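Local coordinates for C381 turret protein (Sulfolobus turreted icosahedral virus, PDB 4IND), which probably builds the turrets of the virus particle, assembling into pentamers of subunits made of three jelly-roll domains in a row, at residues I45-Y50 against K85-N90. Sequence-based numbering, arbitrary orientation.
Sequences ISYLLY and KVYNTN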
loop_
_atom_site.group_PDB
_atom_site.type_symbol
_atom_site.label_atom_id
_atom_site.label_comp_id
_atom_site.label_asym_id
_atom_site.label_seq_id
_atom_site.Cartn_x
_atom_site.Cartn_y
_atom_site.Cartn_z
ATOM N N ILE A 45 23.681 33.219 -20.983
ATOM C CA ILE A 45 22.982 33.658 -19.780
ATOM C C ILE A 45 23.873 33.366 -18.563
ATOM O O ILE A 45 24.410 32.271 -18.424
ATOM C CB ILE A 45 21.650 32.857 -19.619
ATOM C CG1 ILE A 45 20.660 33.225 -20.729
ATOM C CG2 ILE A 45 21.046 33.033 -18.231
ATOM C CD1 ILE A 45 20.453 34.702 -20.910
ATOM N N SER A 46 24.007 34.334 -17.666
ATOM C CA SER A 46 24.812 34.147 -16.471
ATOM C C SER A 46 24.023 34.562 -15.233
ATOM O O SER A 46 23.352 35.591 -15.235
ATOM C CB SER A 46 26.070 35.020 -16.545
ATOM O OG SER A 46 26.828 34.746 -17.703
ATOM N N TYR A 47 24.120 33.785 -14.162
ATOM C CA TYR A 47 23.529 34.223 -12.896
ATOM C C TYR A 47 24.266 33.612 -11.720
ATOM O O TYR A 47 24.993 32.640 -11.878
ATOM C CB TYR A 47 22.019 33.917 -12.829
ATOM C CG TYR A 47 21.618 32.447 -12.943
ATOM C CD1 TYR A 47 21.381 31.675 -11.809
ATOM C CD2 TYR A 47 21.432 31.851 -14.178
ATOM C CE1 TYR A 47 20.980 30.339 -11.911
ATOM C CE2 TYR A 47 21.052 30.511 -14.289
ATOM C CZ TYR A 47 20.827 29.766 -13.155
ATOM O OH TYR A 47 20.446 28.442 -13.279
ATOM N N LEU A 48 24.080 34.207 -10.542
ATOM C CA LEU A 48 24.863 33.849 -9.355
ATOM C C LEU A 48 24.245 32.725 -8.515
ATOM O O LEU A 48 23.041 32.737 -8.227
ATOM C CB LEU A 48 25.038 35.069 -8.461
ATOM C CG LEU A 48 26.008 36.134 -8.941
ATOM C CD1 LEU A 48 25.988 37.300 -7.983
ATOM C CD2 LEU A 48 27.388 35.544 -9.034
ATOM N N LEU A 49 25.088 31.772 -8.129
ATOM C CA LEU A 49 24.716 30.679 -7.228
ATOM C C LEU A 49 25.807 30.585 -6.172
ATOM O O LEU A 49 26.948 30.208 -6.471
ATOM C CB LEU A 49 24.594 29.350 -7.982
ATOM C CG LEU A 49 23.452 29.222 -8.987
ATOM C CD1 LEU A 49 23.468 27.862 -9.690
ATOM C CD2 LEU A 49 22.097 29.479 -8.318
ATOM N N TYR A 50 25.465 30.947 -4.938
ATOM C CA TYR A 50 26.442 30.964 -3.847
ATOM C C TYR A 50 27.741 31.687 -4.244
ATOM O O TYR A 50 28.840 31.216 -3.958
ATOM C CB TYR A 50 26.733 29.534 -3.370
ATOM C CG TYR A 50 25.516 28.792 -2.830
ATOM C CD1 TYR A 50 25.027 29.037 -1.547
ATOM C CD2 TYR A 50 24.871 27.845 -3.597
ATOM C CE1 TYR A 50 23.923 28.357 -1.053
ATOM C CE2 TYR A 50 23.767 27.163 -3.117
ATOM C CZ TYR A 50 23.295 27.414 -1.848
ATOM O OH TYR A 50 22.174 26.702 -1.400
ATOM N N LYS A 85 12.325 26.836 -15.354
ATOM C CA LYS A 85 13.424 27.670 -14.865
ATOM C C LYS A 85 13.659 28.762 -15.879
ATOM O O LYS A 85 13.944 28.491 -17.056
ATOM C CB LYS A 85 14.727 26.879 -14.670
ATOM C CG LYS A 85 15.820 27.746 -14.022
ATOM C CD LYS A 85 17.182 27.020 -13.895
ATOM C CE LYS A 85 17.135 25.927 -12.843
ATOM N NZ LYS A 85 16.881 26.471 -11.492
ATOM N N VAL A 86 13.530 30.008 -15.451
ATOM C CA VAL A 86 13.727 31.112 -16.408
ATOM C C VAL A 86 14.704 32.132 -15.847
ATOM O O VAL A 86 15.027 32.116 -14.657
ATOM C CB VAL A 86 12.401 31.834 -16.771
ATOM C CG1 VAL A 86 11.390 30.870 -17.365
ATOM C CG2 VAL A 86 11.829 32.529 -15.541
ATOM N N TYR A 87 15.178 33.025 -16.710
ATOM C CA TYR A 87 16.034 34.111 -16.293
ATOM C C TYR A 87 15.594 35.383 -17.023
ATOM O O TYR A 87 15.477 35.412 -18.258
ATOM C CB TYR A 87 17.520 33.820 -16.578
ATOM C CG TYR A 87 18.413 34.988 -16.210
ATOM C CD1 TYR A 87 18.865 35.149 -14.914
ATOM C CD2 TYR A 87 18.797 35.939 -17.161
ATOM C CE1 TYR A 87 19.678 36.208 -14.563
ATOM C CE2 TYR A 87 19.620 37.017 -16.821
ATOM C CZ TYR A 87 20.047 37.147 -15.512
ATOM O OH TYR A 87 20.856 38.205 -15.132
ATOM N N ASN A 88 15.317 36.427 -16.255
ATOM C CA ASN A 88 14.813 37.662 -16.826
ATOM C C ASN A 88 15.994 38.538 -17.224
ATOM O O ASN A 88 16.679 39.100 -16.369
ATOM C CB ASN A 88 13.930 38.390 -15.808
ATOM C CG ASN A 88 13.377 39.705 -16.356
ATOM O OD1 ASN A 88 13.487 39.985 -17.557
ATOM N ND2 ASN A 88 12.777 40.510 -15.488
ATOM N N THR A 89 16.266 38.620 -18.524
ATOM C CA THR A 89 17.410 39.383 -19.006
ATOM C C THR A 89 17.126 40.868 -19.043
ATOM O O THR A 89 18.033 41.648 -19.258
ATOM C CB THR A 89 17.866 38.959 -20.428
ATOM O OG1 THR A 89 16.848 39.305 -21.365
ATOM C CG2 THR A 89 18.123 37.451 -20.514
ATOM N N ASN A 90 15.862 41.255 -18.876
ATOM C CA ASN A 90 15.478 42.666 -18.869
ATOM C C ASN A 90 15.928 43.399 -17.594
ATOM O O ASN A 90 16.048 42.799 -16.531
ATOM C CB ASN A 90 13.940 42.806 -18.972
ATOM C CG ASN A 90 13.360 42.105 -20.195
ATOM O OD1 ASN A 90 12.967 41.111 -20.197
ATOM N ND2 ASN A 90 13.352 42.664 -21.146
#
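Strand 45-49, one arm of the two-stranded hairpin 41-60, passes over the end of strand 78-88 almost at a right angle: the short axes of strands 45-49 and 85-88 come within 8.8 Å at 97°. The crossing lies in the first jelly-roll domain, where the hairpin is laid on one face of a four-stranded antiparallel sheet, and side chains rather than backbone bonds join the layers. Tyr-87 carries most of it. A chi1 of 177° swings its ring away from its own backbone N and against strand 45-49, whose side chains approach obliquely from the same side of the ring plane; Ile-45 CG2 meets CD2 of Tyr-87 at 3.8 Å, and Tyr-47 CB lies 3.7 Å from Tyr-87 CE1. At the ring's edge, in its plane, sits the Thr-89 methyl, and CD1 of Ile-45 touches that CG2 at 3.6 Å. Thr-89 OG1 bonds to Gly-137 O. On the other flank Tyr-47 crosses the Lys-85 chain at about a right angle. Their polar ends converge on Asp-72 of a neighbouring subunit, hydrogen-bonded to the phenol and salt-bridged to the ammonium, which also pairs with Glu-115 and Glu-117. Two bonds before the ammonium, Tyr-47 OH rests 3.6 Å from Lys-85 CD.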